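Local coordinates for two-domain protein containing predicted PHP-like metal-dependent phosphoesterase (PDB 3E38) that is predicted to be a metal-dependent phosphoesterase of the PHP family, binding three zinc ions, possibly with 5'-3' exonuclease activity on nucleic acids, at residues K127-W140 with G161-M175. Residues are numbered along the deposited sequence; the frame is centred on the assembly and turned at random.
With ZN (zinc ion), chain H.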
ATOM      1  N   LYS B 127      -2.875  18.958 -40.858  1.00 29.49           N
ATOM      2  CA  LYS B 127      -1.615  19.116 -41.572  1.00 29.41           C
ATOM      3  C   LYS B 127      -1.318  20.574 -41.846  1.00 31.36           C
ATOM      4  O   LYS B 127      -0.199  21.081 -41.728  1.00 31.31           O
ATOM      5  CB  LYS B 127      -1.719  18.432 -42.939  1.00 33.24           C
ATOM      6  CG  LYS B 127      -0.453  18.542 -43.774  1.00 31.21           C
ATOM      7  CD  LYS B 127       0.701  18.172 -42.940  1.00 40.06           C
ATOM      8  CE  LYS B 127       1.917  17.857 -43.708  1.00 46.25           C
ATOM      9  NZ  LYS B 127       2.895  17.318 -42.698  1.00 50.91           N
ATOM     10  N   LYS B 128      -2.384  21.233 -42.243  1.00 30.39           N
ATOM     11  CA  LYS B 128      -2.340  22.640 -42.605  1.00 31.72           C
ATOM     12  C   LYS B 128      -1.863  23.437 -41.426  1.00 30.63           C
ATOM     13  O   LYS B 128      -1.221  24.461 -41.572  1.00 32.77           O
ATOM     14  CB  LYS B 128      -3.733  23.095 -43.046  1.00 34.48           C
ATOM     15  CG  LYS B 128      -3.848  24.502 -43.502  1.00 40.45           C
ATOM     16  CD  LYS B 128      -5.277  24.796 -43.999  1.00 45.66           C
ATOM     17  CE  LYS B 128      -5.503  26.318 -44.189  1.00 46.97           C
ATOM     18  NZ  LYS B 128      -6.923  26.689 -44.406  1.00 49.97           N
ATOM     19  N   GLN B 129      -2.165  22.949 -40.239  1.00 27.21           N
ATOM     20  CA  GLN B 129      -1.752  23.640 -39.018  1.00 25.60           C
ATOM     21  C   GLN B 129      -0.358  23.177 -38.637  1.00 25.23           C
ATOM     22  O   GLN B 129       0.192  23.584 -37.638  1.00 26.38           O
ATOM     23  CB  GLN B 129      -2.723  23.378 -37.868  1.00 25.18           C
ATOM     24  CG  GLN B 129      -4.114  23.862 -38.157  1.00 26.27           C
ATOM     25  CD  GLN B 129      -5.033  23.715 -36.994  1.00 33.83           C
ATOM     26  OE1 GLN B 129      -4.596  23.721 -35.843  1.00 23.39           O
ATOM     27  NE2 GLN B 129      -6.335  23.593 -37.280  1.00 30.63           N
ATOM     28  N   GLY B 130       0.214  22.329 -39.471  1.00 26.00           N
ATOM     29  CA  GLY B 130       1.536  21.765 -39.188  1.00 27.69           C
ATOM     30  C   GLY B 130       1.600  20.886 -37.929  1.00 30.57           C
ATOM     31  O   GLY B 130       2.637  20.771 -37.279  1.00 33.56           O
ATOM     32  N   ALA B 131       0.458  20.317 -37.566  1.00 29.47           N
ATOM     33  CA  ALA B 131       0.324  19.406 -36.405  1.00 28.71           C
ATOM     34  C   ALA B 131       1.287  18.227 -36.416  1.00 29.63           C
ATOM     35  O   ALA B 131       1.632  17.701 -37.483  1.00 28.15           O
ATOM     36  CB  ALA B 131      -1.099  18.834 -36.349  1.00 24.11           C
ATOM     37  N   PHE B 132       1.666  17.791 -35.211  1.00 29.34           N
ATOM     38  CA  PHE B 132       2.436  16.543 -35.062  1.00 29.78           C
ATOM     39  C   PHE B 132       1.372  15.453 -34.930  1.00 29.16           C
ATOM     40  O   PHE B 132       0.471  15.516 -34.090  1.00 28.84           O
ATOM     41  CB  PHE B 132       3.405  16.567 -33.899  1.00 30.22           C
ATOM     42  CG  PHE B 132       4.189  15.285 -33.736  1.00 32.22           C
ATOM     43  CD1 PHE B 132       3.667  14.227 -32.960  1.00 27.08           C
ATOM     44  CD2 PHE B 132       5.458  15.136 -34.323  1.00 31.21           C
ATOM     45  CE1 PHE B 132       4.381  13.036 -32.790  1.00 22.51           C
ATOM     46  CE2 PHE B 132       6.192  13.945 -34.157  1.00 32.32           C
ATOM     47  CZ  PHE B 132       5.644  12.889 -33.371  1.00 26.90           C
HETATM   48  N   MSE B 133       1.439  14.506 -35.854  1.00 29.22           N
HETATM   49  CA  MSE B 133       0.401  13.472 -35.981  1.00 30.96           C
HETATM   50  C   MSE B 133       0.869  12.069 -35.750  1.00 29.85           C
HETATM   51  O   MSE B 133       1.859  11.625 -36.326  1.00 30.06           O
HETATM   52  CB  MSE B 133      -0.222  13.553 -37.389  1.00 32.01           C
HETATM   53  CG  MSE B 133      -1.182  14.769 -37.521  1.00 37.80           C
HETATM   54 SE   MSE B 133      -1.587  15.265 -39.336  0.75 42.72          SE
HETATM   55  CE  MSE B 133       0.080  16.143 -39.820  1.00 47.83           C
ATOM     56  N   PHE B 134       0.119  11.350 -34.927  1.00 28.04           N
ATOM     57  CA  PHE B 134       0.450   9.949 -34.717  1.00 27.27           C
ATOM     58  C   PHE B 134      -0.736   8.992 -34.700  1.00 28.93           C
ATOM     59  O   PHE B 134      -1.833   9.333 -34.339  1.00 29.18           O
ATOM     60  CB  PHE B 134       1.339   9.775 -33.484  1.00 29.76           C
ATOM     61  CG  PHE B 134       0.722  10.255 -32.191  1.00 24.66           C
ATOM     62  CD1 PHE B 134      -0.048   9.399 -31.413  1.00 26.78           C
ATOM     63  CD2 PHE B 134       0.948  11.552 -31.742  1.00 32.09           C
ATOM     64  CE1 PHE B 134      -0.590   9.836 -30.188  1.00 28.51           C
ATOM     65  CE2 PHE B 134       0.422  11.998 -30.523  1.00 27.22           C
ATOM     66  CZ  PHE B 134      -0.357  11.131 -29.747  1.00 25.92           C
ATOM     67  N   TRP B 135      -0.474   7.790 -35.192  1.00 30.35           N
ATOM     68  CA  TRP B 135      -1.451   6.703 -35.185  1.00 30.72           C
ATOM     69  C   TRP B 135      -1.661   6.150 -33.752  1.00 32.54           C
ATOM     70  O   TRP B 135      -0.717   5.728 -33.059  1.00 28.48           O
ATOM     71  CB  TRP B 135      -0.997   5.634 -36.174  1.00 30.92           C
ATOM     72  CG  TRP B 135      -1.915   4.507 -36.363  1.00 34.26           C
ATOM     73  CD1 TRP B 135      -3.233   4.446 -36.028  1.00 34.41           C
ATOM     74  CD2 TRP B 135      -1.620   3.294 -37.067  1.00 22.39           C
ATOM     75  NE1 TRP B 135      -3.769   3.244 -36.427  1.00 28.64           N
ATOM     76  CE2 TRP B 135      -2.798   2.521 -37.075  1.00 30.13           C
ATOM     77  CE3 TRP B 135      -0.474   2.790 -37.675  1.00 31.92           C
ATOM     78  CZ2 TRP B 135      -2.856   1.254 -37.657  1.00 30.59           C
ATOM     79  CZ3 TRP B 135      -0.532   1.554 -38.277  1.00 21.77           C
ATOM     80  CH2 TRP B 135      -1.718   0.789 -38.255  1.00 25.20           C
ATOM     81  N   ASN B 136      -2.924   6.184 -33.320  1.00 30.60           N
ATOM     82  CA  ASN B 136      -3.319   5.652 -32.016  1.00 29.61           C
ATOM     83  C   ASN B 136      -3.684   4.162 -32.027  1.00 31.52           C
ATOM     84  O   ASN B 136      -4.320   3.657 -32.936  1.00 34.67           O
ATOM     85  CB  ASN B 136      -4.516   6.417 -31.416  1.00 27.70           C
ATOM     86  CG  ASN B 136      -4.285   7.894 -31.310  1.00 29.53           C
ATOM     87  OD1 ASN B 136      -3.156   8.355 -31.187  1.00 28.89           O
ATOM     88  ND2 ASN B 136      -5.364   8.653 -31.373  1.00 28.26           N
ATOM     89  N   HIS B 137      -3.288   3.493 -30.946  1.00 32.86           N
ATOM     90  CA  HIS B 137      -3.616   2.093 -30.708  1.00 29.52           C
ATOM     91  C   HIS B 137      -3.825   1.286 -31.978  1.00 28.02           C
ATOM     92  O   HIS B 137      -4.907   0.817 -32.241  1.00 28.12           O
ATOM     93  CB  HIS B 137      -4.853   1.974 -29.795  1.00 30.43           C
ATOM     94  CG  HIS B 137      -5.976   2.914 -30.118  1.00 30.55           C
ATOM     95  ND1 HIS B 137      -6.797   2.758 -31.214  1.00 30.45           N
ATOM     96  CD2 HIS B 137      -6.457   3.984 -29.436  1.00 28.67           C
ATOM     97  CE1 HIS B 137      -7.708   3.711 -31.210  1.00 29.28           C
ATOM     98  NE2 HIS B 137      -7.510   4.478 -30.156  1.00 26.66           N
ATOM     99  N   PRO B 138      -2.776   1.132 -32.772  1.00 25.15           N
ATOM    100  CA  PRO B 138      -2.942   0.347 -33.984  1.00 27.51           C
ATOM    101  C   PRO B 138      -3.514  -1.034 -33.677  1.00 30.22           C
ATOM    102  O   PRO B 138      -4.358  -1.560 -34.395  1.00 31.67           O
ATOM    103  CB  PRO B 138      -1.502   0.260 -34.548  1.00 27.63           C
ATOM    104  CG  PRO B 138      -0.575   0.854 -33.464  1.00 24.32           C
ATOM    105  CD  PRO B 138      -1.439   1.740 -32.646  1.00 24.63           C
ATOM    106  N   GLY B 139      -3.107  -1.546 -32.529  1.00 34.79           N
ATOM    107  CA  GLY B 139      -3.441  -2.900 -32.090  1.00 37.35           C
ATOM    108  C   GLY B 139      -4.762  -3.116 -31.378  1.00 37.83           C
ATOM    109  O   GLY B 139      -5.165  -4.252 -31.139  1.00 40.50           O
ATOM    110  N   TRP B 140      -5.443  -2.034 -31.053  1.00 38.67           N
ATOM    111  CA  TRP B 140      -6.732  -2.132 -30.343  1.00 38.16           C
ATOM    112  C   TRP B 140      -7.562  -3.174 -31.059  1.00 39.34           C
ATOM    113  O   TRP B 140      -7.855  -3.034 -32.257  1.00 38.20           O
ATOM    114  CB  TRP B 140      -7.424  -0.798 -30.376  1.00 38.84           C
ATOM    115  CG  TRP B 140      -8.699  -0.671 -29.610  1.00 45.33           C
ATOM    116  CD1 TRP B 140      -9.005  -1.221 -28.389  1.00 48.86           C
ATOM    117  CD2 TRP B 140      -9.786   0.200 -29.942  1.00 46.69           C
ATOM    118  NE1 TRP B 140     -10.250  -0.787 -27.973  1.00 47.54           N
ATOM    119  CE2 TRP B 140     -10.743   0.094 -28.903  1.00 51.69           C
ATOM    120  CE3 TRP B 140     -10.052   1.052 -31.031  1.00 43.86           C
ATOM    121  CZ2 TRP B 140     -11.947   0.806 -28.924  1.00 53.42           C
ATOM    122  CZ3 TRP B 140     -11.245   1.740 -31.057  1.00 47.13           C
ATOM    123  CH2 TRP B 140     -12.176   1.630 -30.001  1.00 48.46           C
ATOM    124  N   GLY B 161       2.668  12.880 -45.332  1.00 36.61           N
ATOM    125  CA  GLY B 161       3.230  13.663 -44.229  1.00 34.33           C
ATOM    126  C   GLY B 161       2.267  13.802 -43.071  1.00 33.32           C
ATOM    127  O   GLY B 161       2.346  14.750 -42.265  1.00 32.09           O
ATOM    128  N   CYS B 162       1.368  12.836 -42.970  1.00 33.75           N
ATOM    129  CA  CYS B 162       0.323  12.855 -41.924  1.00 34.83           C
ATOM    130  C   CYS B 162       0.488  11.827 -40.830  1.00 36.13           C
ATOM    131  O   CYS B 162      -0.453  11.583 -40.068  1.00 35.86           O
ATOM    132  CB  CYS B 162      -1.050  12.687 -42.536  1.00 34.80           C
ATOM    133  SG  CYS B 162      -1.532  14.167 -43.367  1.00 38.12           S
HETATM  134  N   MSE B 163       1.674  11.225 -40.789  1.00 35.49           N
HETATM  135  CA  MSE B 163       2.048  10.266 -39.741  1.00 35.77           C
HETATM  136  C   MSE B 163       3.486  10.518 -39.294  1.00 33.81           C
HETATM  137  O   MSE B 163       4.419  10.262 -40.033  1.00 35.20           O
HETATM  138  CB  MSE B 163       1.915   8.803 -40.226  1.00 34.84           C
HETATM  139  CG  MSE B 163       1.980   7.803 -39.065  1.00 39.76           C
HETATM  140 SE   MSE B 163       2.142   5.909 -39.525  0.75 37.87          SE
HETATM  141  CE  MSE B 163       0.575   5.701 -40.663  1.00 30.09           C
ATOM    142  N   HIS B 164       3.659  11.009 -38.084  1.00 32.45           N
ATOM    143  CA  HIS B 164       5.006  11.297 -37.578  1.00 32.51           C
ATOM    144  C   HIS B 164       5.442  10.309 -36.481  1.00 32.34           C
ATOM    145  O   HIS B 164       6.632  10.178 -36.131  1.00 30.92           O
ATOM    146  CB  HIS B 164       5.065  12.736 -37.092  1.00 30.92           C
ATOM    147  CG  HIS B 164       4.571  13.714 -38.108  1.00 33.90           C
ATOM    148  ND1 HIS B 164       3.396  14.419 -37.959  1.00 30.89           N
ATOM    149  CD2 HIS B 164       5.080  14.073 -39.313  1.00 31.56           C
ATOM    150  CE1 HIS B 164       3.209  15.175 -39.025  1.00 37.63           C
ATOM    151  NE2 HIS B 164       4.215  14.983 -39.863  1.00 29.36           N
ATOM    152  N   GLY B 165       4.441   9.611 -35.967  1.00 29.94           N
ATOM    153  CA  GLY B 165       4.645   8.618 -34.933  1.00 29.19           C
ATOM    154  C   GLY B 165       3.524   7.641 -34.858  1.00 28.93           C
ATOM    155  O   GLY B 165       2.532   7.727 -35.599  1.00 32.77           O
ATOM    156  N   ILE B 166       3.738   6.672 -33.991  1.00 27.56           N
ATOM    157  CA  ILE B 166       2.749   5.635 -33.701  1.00 28.34           C
ATOM    158  C   ILE B 166       2.838   5.309 -32.252  1.00 29.82           C
ATOM    159  O   ILE B 166       3.926   5.294 -31.700  1.00 30.07           O
ATOM    160  CB  ILE B 166       3.033   4.333 -34.437  1.00 26.64           C
ATOM    161  CG1 ILE B 166       3.302   4.607 -35.898  1.00 33.21           C
ATOM    162  CG2 ILE B 166       1.873   3.325 -34.285  1.00 23.77           C
ATOM    163  CD1 ILE B 166       3.610   3.320 -36.672  1.00 24.05           C
ATOM    164  N   GLU B 167       1.680   5.115 -31.637  1.00 31.00           N
ATOM    165  CA  GLU B 167       1.609   4.644 -30.262  1.00 31.20           C
ATOM    166  C   GLU B 167       2.066   3.198 -30.230  1.00 32.09           C
ATOM    167  O   GLU B 167       1.540   2.330 -30.966  1.00 31.34           O
ATOM    168  CB  GLU B 167       0.202   4.753 -29.707  1.00 31.16           C
ATOM    169  CG  GLU B 167      -0.184   6.167 -29.364  1.00 30.87           C
ATOM    170  CD  GLU B 167      -1.561   6.254 -28.679  1.00 33.18           C
ATOM    171  OE1 GLU B 167      -2.360   5.298 -28.864  1.00 34.85           O
ATOM    172  OE2 GLU B 167      -1.850   7.288 -28.010  1.00 31.90           O
ATOM    173  N   VAL B 168       3.112   2.962 -29.444  1.00 33.25           N
ATOM    174  CA  VAL B 168       3.700   1.594 -29.271  1.00 31.74           C
ATOM    175  C   VAL B 168       3.140   0.994 -27.992  1.00 30.57           C
ATOM    176  O   VAL B 168       3.259  -0.207 -27.698  1.00 27.85           O
ATOM    177  CB  VAL B 168       5.255   1.559 -29.254  1.00 33.03           C
ATOM    178  CG1 VAL B 168       5.808   1.818 -30.691  1.00 24.34           C
ATOM    179  CG2 VAL B 168       5.851   2.507 -28.150  1.00 28.36           C
ATOM    180  N   ALA B 169       2.488   1.878 -27.259  1.00 31.57           N
ATOM    181  CA  ALA B 169       1.864   1.526 -26.001  1.00 30.57           C
ATOM    182  C   ALA B 169       0.786   2.534 -25.609  1.00 31.17           C
ATOM    183  O   ALA B 169       1.023   3.716 -25.580  1.00 33.68           O
ATOM    184  CB  ALA B 169       2.918   1.378 -24.927  1.00 31.51           C
ATOM    185  N   ASN B 170      -0.409   2.002 -25.349  1.00 32.58           N
ATOM    186  CA  ASN B 170      -1.622   2.761 -24.960  1.00 32.32           C
ATOM    187  C   ASN B 170      -2.282   2.150 -23.730  1.00 29.31           C
ATOM    188  O   ASN B 170      -2.806   1.043 -23.756  1.00 29.98           O
ATOM    189  CB  ASN B 170      -2.617   2.799 -26.138  1.00 32.59           C
ATOM    190  CG  ASN B 170      -3.802   3.736 -25.912  1.00 36.97           C
ATOM    191  OD1 ASN B 170      -4.550   3.546 -24.981  1.00 43.29           O
ATOM    192  ND2 ASN B 170      -4.004   4.717 -26.815  1.00 33.80           N
ATOM    193  N   GLY B 171      -2.254   2.883 -22.644  1.00 29.35           N
ATOM    194  CA  GLY B 171      -2.826   2.384 -21.399  1.00 29.03           C
ATOM    195  C   GLY B 171      -2.159   1.063 -21.083  1.00 28.80           C
ATOM    196  O   GLY B 171      -0.960   0.992 -20.973  1.00 31.69           O
ATOM    197  N   HIS B 172      -2.956   0.011 -20.962  1.00 27.31           N
ATOM    198  CA  HIS B 172      -2.445  -1.317 -20.601  1.00 28.04           C
ATOM    199  C   HIS B 172      -2.221  -2.163 -21.856  1.00 26.09           C
ATOM    200  O   HIS B 172      -2.018  -3.342 -21.777  1.00 26.64           O
ATOM    201  CB  HIS B 172      -3.367  -1.968 -19.582  1.00 26.97           C
ATOM    202  CG  HIS B 172      -3.456  -1.189 -18.291  1.00 25.89           C
ATOM    203  ND1 HIS B 172      -2.372  -1.035 -17.462  1.00 26.47           N
ATOM    204  CD2 HIS B 172      -4.466  -0.479 -17.723  1.00 32.40           C
ATOM    205  CE1 HIS B 172      -2.717  -0.303 -16.408  1.00 39.97           C
ATOM    206  NE2 HIS B 172      -3.985   0.048 -16.535  1.00 30.54           N
ATOM    207  N   LEU B 173      -2.189  -1.503 -22.998  1.00 28.75           N
ATOM    208  CA  LEU B 173      -1.983  -2.201 -24.319  1.00 30.86           C
ATOM    209  C   LEU B 173      -0.623  -1.913 -24.903  1.00 32.03           C
ATOM    210  O   LEU B 173      -0.304  -0.779 -25.186  1.00 36.14           O
ATOM    211  CB  LEU B 173      -3.091  -1.844 -25.341  1.00 27.94           C
ATOM    212  CG  LEU B 173      -3.055  -2.450 -26.781  1.00 38.03           C
ATOM    213  CD1 LEU B 173      -2.999  -3.998 -26.824  1.00 29.10           C
ATOM    214  CD2 LEU B 173      -4.229  -1.954 -27.626  1.00 38.29           C
ATOM    215  N   TYR B 174       0.159  -2.976 -25.038  1.00 33.78           N
ATOM    216  CA  TYR B 174       1.506  -2.993 -25.670  1.00 34.80           C
ATOM    217  C   TYR B 174       1.367  -3.539 -27.085  1.00 31.61           C
ATOM    218  O   TYR B 174       0.762  -4.567 -27.259  1.00 32.49           O
ATOM    219  CB  TYR B 174       2.465  -3.867 -24.841  1.00 36.02           C
ATOM    220  CG  TYR B 174       3.853  -4.088 -25.424  1.00 39.70           C
ATOM    221  CD1 TYR B 174       4.742  -3.040 -25.569  1.00 39.43           C
ATOM    222  CD2 TYR B 174       4.295  -5.360 -25.748  1.00 40.50           C
ATOM    223  CE1 TYR B 174       6.002  -3.249 -26.023  1.00 31.76           C
ATOM    224  CE2 TYR B 174       5.562  -5.576 -26.234  1.00 43.10           C
ATOM    225  CZ  TYR B 174       6.413  -4.515 -26.361  1.00 40.58           C
ATOM    226  OH  TYR B 174       7.673  -4.713 -26.847  1.00 39.96           O
HETATM  227  N   MSE B 175       1.944  -2.843 -28.070  1.00 30.29           N
HETATM  228  CA  MSE B 175       1.808  -3.182 -29.497  1.00 34.34           C
HETATM  229  C   MSE B 175       3.125  -3.209 -30.227  1.00 31.51           C
HETATM  230  O   MSE B 175       3.447  -2.281 -30.939  1.00 31.90           O
HETATM  231  CB  MSE B 175       0.873  -2.163 -30.155  1.00 34.00           C
HETATM  232  CG  MSE B 175      -0.421  -2.118 -29.357  1.00 42.87           C
HETATM  233 SE   MSE B 175      -1.617  -0.614 -29.523  0.75 36.52          SE
HETATM  234  CE  MSE B 175      -0.645   0.798 -28.580  1.00 34.84           C
TER
HETATM  235 ZN    ZN H   4      -8.968   6.126 -29.986  1.00 40.67          ZN
HETATM  236  O   HOH W   1      -8.034   6.714 -28.551  1.00 32.72           O
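H164 lays its CB over one face of the F132 ring, 3.8 Å from the ring centroid, while its own imidazole presents an edge to the neighbouring strand. There M133 N lies in the ring plane and donates to H164 ND1 at 2.9 Å; CG of H164 lies beside its own backbone N (chi1 -52°), which lets the ring reach M133 N while H164 N hydrogen-bonds to M133 O, where G165 N is a second donor. K127 NZ stands at another edge of this imidazole and hydrogen-bonds to G161 O at 2.7 Å. The F134 ring receives E167 OE2 at its edge, the H137 ring has N136 CB over one face and N170 ND2 at its edge, and P138 CB lies over one face of W135. Strands 132-135 and 165-170, joined through helix 152-159, pair in parallel as a beta-alpha-beta unit: W135 N bonds to G165 O (3.0 Å) and E167 N to W135 O (2.9 Å). On the W135 side, I166 CG2 packs against P138 CG at 3.6 Å. Past the strand end, H137 NE2 binds zinc at 2.2 Å together with E93 and H102. E167 acts from the second shell: OE1 takes H137 N on its anti side and N170 ND2 (2.7 Å) on its syn side, from opposite faces of the carboxylate, while OE2 hydrogen-bonds to T192 and the zinc ligand H24. Shortening this glutamate to an alanine would probably deprive H137 N and N170 ND2 of their shared acceptor and leave H24, a ligand of another zinc, without its second-shell carboxylate. M175 SE packs against H137 CA and G139 N of the type I turn 137-140.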